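ATP-dependent 6-phosphofructokinase isozyme 2 (Escherichia coli, PDB 3UMP) catalyses the ATP- and magnesium-dependent phosphorylation of fructose 6-phosphate to fructose 1,6-bisphosphate in glycolysis, working as a homodimer of the PfkB (ribokinase-like) family. Local coordinates at residues P244-Q249 with A286-G291. Numbering follows the deposited sequence.
Sequences PPVKSQ and ATLNQG. With CS (cesium ion), chain F; ATP (adenosine-5'-triphosphate), chain C.
Ser248 and Gln249 run past Thr287 and Leu288, and one weak backbone bond joins them, from Gln249 N to Thr287 O (2.9 Å). Beyond it the bent Gln249 chain lays CG against Leu288 O at 3.3 Å, and its OE1 accepts a hydrogen bond from Gln290 NE2 (2.6 Å). The donor stands 23° out of the Gln249 carbonyl plane, and the two amides are turned 50° apart. An alanine in place of Gln249 would probably leave the Gln290 amide without this acceptor and freer to turn. At the other end Leu288 CD2 meets Val246 CG1 (3.6 Å), the side chains crossing at about a right angle. A water donates to both Val246 O and Thr287 OG1, which is also bonded to Ser284 O. Thr287 CG2, anti to its own carbonyl carbon, packs on ATP C4 (3.7 Å), while Ser248 CB lies near adenine N6. Three carbonyl oxygens, Ala286 O, Asn289 O and Gly291 O, bind cesium at 3.0 Å each; Ser250, Val252 and Arg293 complete its shell. The cesium thus occupies the potassium site of this PfkB-family kinase, next to the adenine pocket.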
ATOM      1  N   PRO A 244     -22.392  -1.976  21.533  1.00 23.27           N
ATOM      2  CA  PRO A 244     -22.849  -0.606  21.306  1.00 25.14           C
ATOM      3  C   PRO A 244     -22.115   0.038  20.134  1.00 25.46           C
ATOM      4  O   PRO A 244     -21.033  -0.425  19.765  1.00 27.40           O
ATOM      5  CB  PRO A 244     -22.482   0.104  22.618  1.00 28.91           C
ATOM      6  CG  PRO A 244     -21.461  -0.746  23.255  1.00 28.67           C
ATOM      7  CD  PRO A 244     -21.813  -2.145  22.876  1.00 29.21           C
ATOM      8  N   PRO A 245     -22.703   1.090  19.547  1.00 25.43           N
ATOM      9  CA  PRO A 245     -22.123   1.744  18.366  1.00 31.48           C
ATOM     10  C   PRO A 245     -21.055   2.756  18.745  1.00 32.57           C
ATOM     11  O   PRO A 245     -21.308   3.970  18.762  1.00 33.85           O
ATOM     12  CB  PRO A 245     -23.330   2.430  17.709  1.00 34.65           C
ATOM     13  CG  PRO A 245     -24.310   2.657  18.824  1.00 30.65           C
ATOM     14  CD  PRO A 245     -24.069   1.566  19.845  1.00 27.35           C
ATOM     15  N   VAL A 246     -19.869   2.238  19.053  1.00 33.25           N
ATOM     16  CA  VAL A 246     -18.715   3.048  19.407  1.00 39.45           C
ATOM     17  C   VAL A 246     -17.582   2.639  18.479  1.00 38.83           C
ATOM     18  O   VAL A 246     -17.477   1.468  18.097  1.00 35.61           O
ATOM     19  CB  VAL A 246     -18.297   2.828  20.880  1.00 38.67           C
ATOM     20  CG1 VAL A 246     -17.054   3.646  21.225  1.00 39.22           C
ATOM     21  CG2 VAL A 246     -19.450   3.177  21.816  1.00 44.44           C
ATOM     22  N   LYS A 247     -16.748   3.609  18.117  1.00 34.83           N
ATOM     23  CA  LYS A 247     -15.670   3.413  17.149  1.00 41.87           C
ATOM     24  C   LYS A 247     -14.566   2.489  17.651  1.00 34.62           C
ATOM     25  O   LYS A 247     -14.039   2.655  18.751  1.00 38.02           O
ATOM     26  CB  LYS A 247     -15.061   4.759  16.756  1.00 43.95           C
ATOM     27  CG  LYS A 247     -14.666   4.856  15.293  1.00 58.79           C
ATOM     28  CD  LYS A 247     -14.161   6.252  14.940  1.00 65.78           C
ATOM     29  CE  LYS A 247     -12.781   6.518  15.532  1.00 67.25           C
ATOM     30  NZ  LYS A 247     -12.113   7.686  14.879  1.00 69.75           N
ATOM     31  N   SER A 248     -14.206   1.517  16.823  1.00 37.06           N
ATOM     32  CA  SER A 248     -13.084   0.650  17.139  1.00 31.08           C
ATOM     33  C   SER A 248     -11.797   1.395  16.797  1.00 37.18           C
ATOM     34  O   SER A 248     -11.672   1.953  15.706  1.00 36.04           O
ATOM     35  CB  SER A 248     -13.196  -0.661  16.355  1.00 38.58           C
ATOM     36  OG  SER A 248     -12.002  -1.420  16.434  1.00 44.56           O
ATOM     37  N   GLN A 249     -10.940   1.570  17.802  1.00 30.12           N
ATOM     38  CA  GLN A 249      -9.588   2.077  17.608  1.00 30.07           C
ATOM     39  C   GLN A 249      -8.635   1.052  16.980  1.00 32.16           C
ATOM     40  O   GLN A 249      -7.906   1.351  16.038  1.00 37.65           O
ATOM     41  CB  GLN A 249      -9.022   2.598  18.927  1.00 38.16           C
ATOM     42  CG  GLN A 249      -9.758   3.810  19.467  1.00 34.47           C
ATOM     43  CD  GLN A 249      -9.738   4.978  18.501  1.00 48.21           C
ATOM     44  OE1 GLN A 249      -8.683   5.372  18.012  1.00 51.36           O
ATOM     45  NE2 GLN A 249     -10.909   5.537  18.224  1.00 49.39           N
ATOM     46  N   ALA A 286     -11.860  -4.250  24.291  1.00 19.28           N
ATOM     47  CA  ALA A 286     -10.487  -4.389  23.826  1.00 21.09           C
ATOM     48  C   ALA A 286     -10.230  -3.478  22.629  1.00 24.78           C
ATOM     49  O   ALA A 286      -9.169  -2.876  22.515  1.00 36.08           O
ATOM     50  CB  ALA A 286     -10.186  -5.835  23.469  1.00 19.52           C
ATOM     51  N   THR A 287     -11.215  -3.377  21.747  1.00 21.39           N
ATOM     52  CA  THR A 287     -11.094  -2.575  20.535  1.00 20.43           C
ATOM     53  C   THR A 287     -10.924  -1.085  20.823  1.00 25.75           C
ATOM     54  O   THR A 287     -10.452  -0.340  19.973  1.00 25.07           O
ATOM     55  CB  THR A 287     -12.284  -2.781  19.577  1.00 27.55           C
ATOM     56  OG1 THR A 287     -13.451  -2.148  20.112  1.00 28.95           O
ATOM     57  CG2 THR A 287     -12.553  -4.261  19.374  1.00 27.81           C
ATOM     58  N   LEU A 288     -11.357  -0.648  22.001  1.00 23.74           N
ATOM     59  CA  LEU A 288     -11.331   0.782  22.332  1.00 22.68           C
ATOM     60  C   LEU A 288      -9.914   1.317  22.512  1.00 31.66           C
ATOM     61  O   LEU A 288      -9.695   2.525  22.457  1.00 35.06           O
ATOM     62  CB  LEU A 288     -12.137   1.066  23.597  1.00 31.23           C
ATOM     63  CG  LEU A 288     -13.626   0.760  23.518  1.00 30.18           C
ATOM     64  CD1 LEU A 288     -14.270   0.968  24.885  1.00 34.65           C
ATOM     65  CD2 LEU A 288     -14.285   1.642  22.467  1.00 35.20           C
ATOM     66  N   ASN A 289      -8.966   0.408  22.726  1.00 31.27           N
ATOM     67  CA  ASN A 289      -7.567   0.762  22.951  1.00 37.69           C
ATOM     68  C   ASN A 289      -6.690   0.627  21.711  1.00 44.48           C
ATOM     69  O   ASN A 289      -6.920  -0.229  20.861  1.00 50.95           O
ATOM     70  CB  ASN A 289      -6.957  -0.083  24.072  1.00 43.57           C
ATOM     71  CG  ASN A 289      -7.848  -0.177  25.290  1.00 48.36           C
ATOM     72  OD1 ASN A 289      -8.231   0.833  25.874  1.00 44.38           O
ATOM     73  ND2 ASN A 289      -8.173  -1.399  25.686  1.00 49.76           N
ATOM     74  N   GLN A 290      -5.684   1.489  21.639  1.00 34.98           N
ATOM     75  CA  GLN A 290      -4.723   1.490  20.553  1.00 29.97           C
ATOM     76  C   GLN A 290      -3.807   0.280  20.639  1.00 30.77           C
ATOM     77  O   GLN A 290      -3.572  -0.262  21.714  1.00 34.67           O
ATOM     78  CB  GLN A 290      -3.885   2.768  20.588  1.00 38.47           C
ATOM     79  CG  GLN A 290      -4.705   4.044  20.633  1.00 52.37           C
ATOM     80  CD  GLN A 290      -5.332   4.374  19.296  1.00 58.88           C
ATOM     81  OE1 GLN A 290      -4.743   4.131  18.246  1.00 63.38           O
ATOM     82  NE2 GLN A 290      -6.537   4.929  19.329  1.00 64.06           N
ATOM     83  N   GLY A 291      -3.302  -0.139  19.488  1.00 37.49           N
ATOM     84  CA  GLY A 291      -2.364  -1.238  19.413  1.00 43.45           C
ATOM     85  C   GLY A 291      -2.835  -2.565  19.969  1.00 42.88           C
ATOM     86  O   GLY A 291      -3.936  -3.020  19.675  1.00 42.18           O
TER
HETATM   87 CS    CS F 315      -6.622  -3.218  21.038  1.00 25.45          CS
HETATM   88  PG  ATP C 313      -9.080 -12.243  16.935  1.00 21.52           P
HETATM   89  O1G ATP C 313      -8.597 -13.605  17.315  1.00 19.83           O
HETATM   90  O2G ATP C 313      -8.430 -11.288  17.942  1.00 20.30           O
HETATM   91  O3G ATP C 313      -8.757 -11.816  15.552  1.00 23.01           O
HETATM   92  PB  ATP C 313     -11.648 -13.091  16.514  1.00 20.67           P
HETATM   93  O1B ATP C 313     -11.563 -12.941  14.966  1.00 21.92           O
HETATM   94  O2B ATP C 313     -11.471 -14.532  17.072  1.00 25.41           O
HETATM   95  O3B ATP C 313     -10.596 -12.124  17.212  1.00 22.67           O
HETATM   96  PA  ATP C 313     -13.881 -11.298  16.673  1.00 20.47           P
HETATM   97  O1A ATP C 313     -13.248 -10.509  15.552  1.00 20.16           O
HETATM   98  O2A ATP C 313     -15.314 -11.708  16.405  1.00 18.80           O
HETATM   99  O3A ATP C 313     -13.059 -12.566  17.026  1.00 18.27           O
HETATM  100  O5' ATP C 313     -13.790 -10.390  18.010  1.00 21.26           O
HETATM  101  C5' ATP C 313     -14.391 -10.796  19.199  1.00 17.47           C
HETATM  102  C4' ATP C 313     -15.321  -9.845  19.823  1.00 18.36           C
HETATM  103  O4' ATP C 313     -14.641  -8.565  19.872  1.00 17.16           O
HETATM  104  C3' ATP C 313     -16.494  -9.548  18.993  1.00 19.30           C
HETATM  105  O3' ATP C 313     -17.506 -10.450  19.212  1.00 22.08           O
HETATM  106  C2' ATP C 313     -16.869  -8.185  19.422  1.00 22.17           C
HETATM  107  O2' ATP C 313     -17.421  -8.208  20.674  1.00 23.75           O
HETATM  108  C1' ATP C 313     -15.559  -7.534  19.543  1.00 17.79           C
HETATM  109  N9  ATP C 313     -15.170  -6.880  18.305  1.00 20.78           N
HETATM  110  C8  ATP C 313     -14.331  -7.383  17.375  1.00 23.35           C
HETATM  111  N7  ATP C 313     -14.235  -6.458  16.392  1.00 19.60           N
HETATM  112  C5  ATP C 313     -15.015  -5.391  16.712  1.00 24.97           C
HETATM  113  C6  ATP C 313     -15.303  -4.168  16.098  1.00 22.60           C
HETATM  114  N6  ATP C 313     -14.695  -3.824  14.780  1.00 24.72           N
HETATM  115  N1  ATP C 313     -16.138  -3.309  16.714  1.00 21.91           N
HETATM  116  C2  ATP C 313     -16.697  -3.603  17.897  1.00 21.27           C
HETATM  117  N3  ATP C 313     -16.443  -4.761  18.514  1.00 22.73           N
HETATM  118  C4  ATP C 313     -15.613  -5.655  17.941  1.00 21.86           C
HETATM  119  O   HOH W   1     -15.742  -0.581  19.326  1.00 42.03           O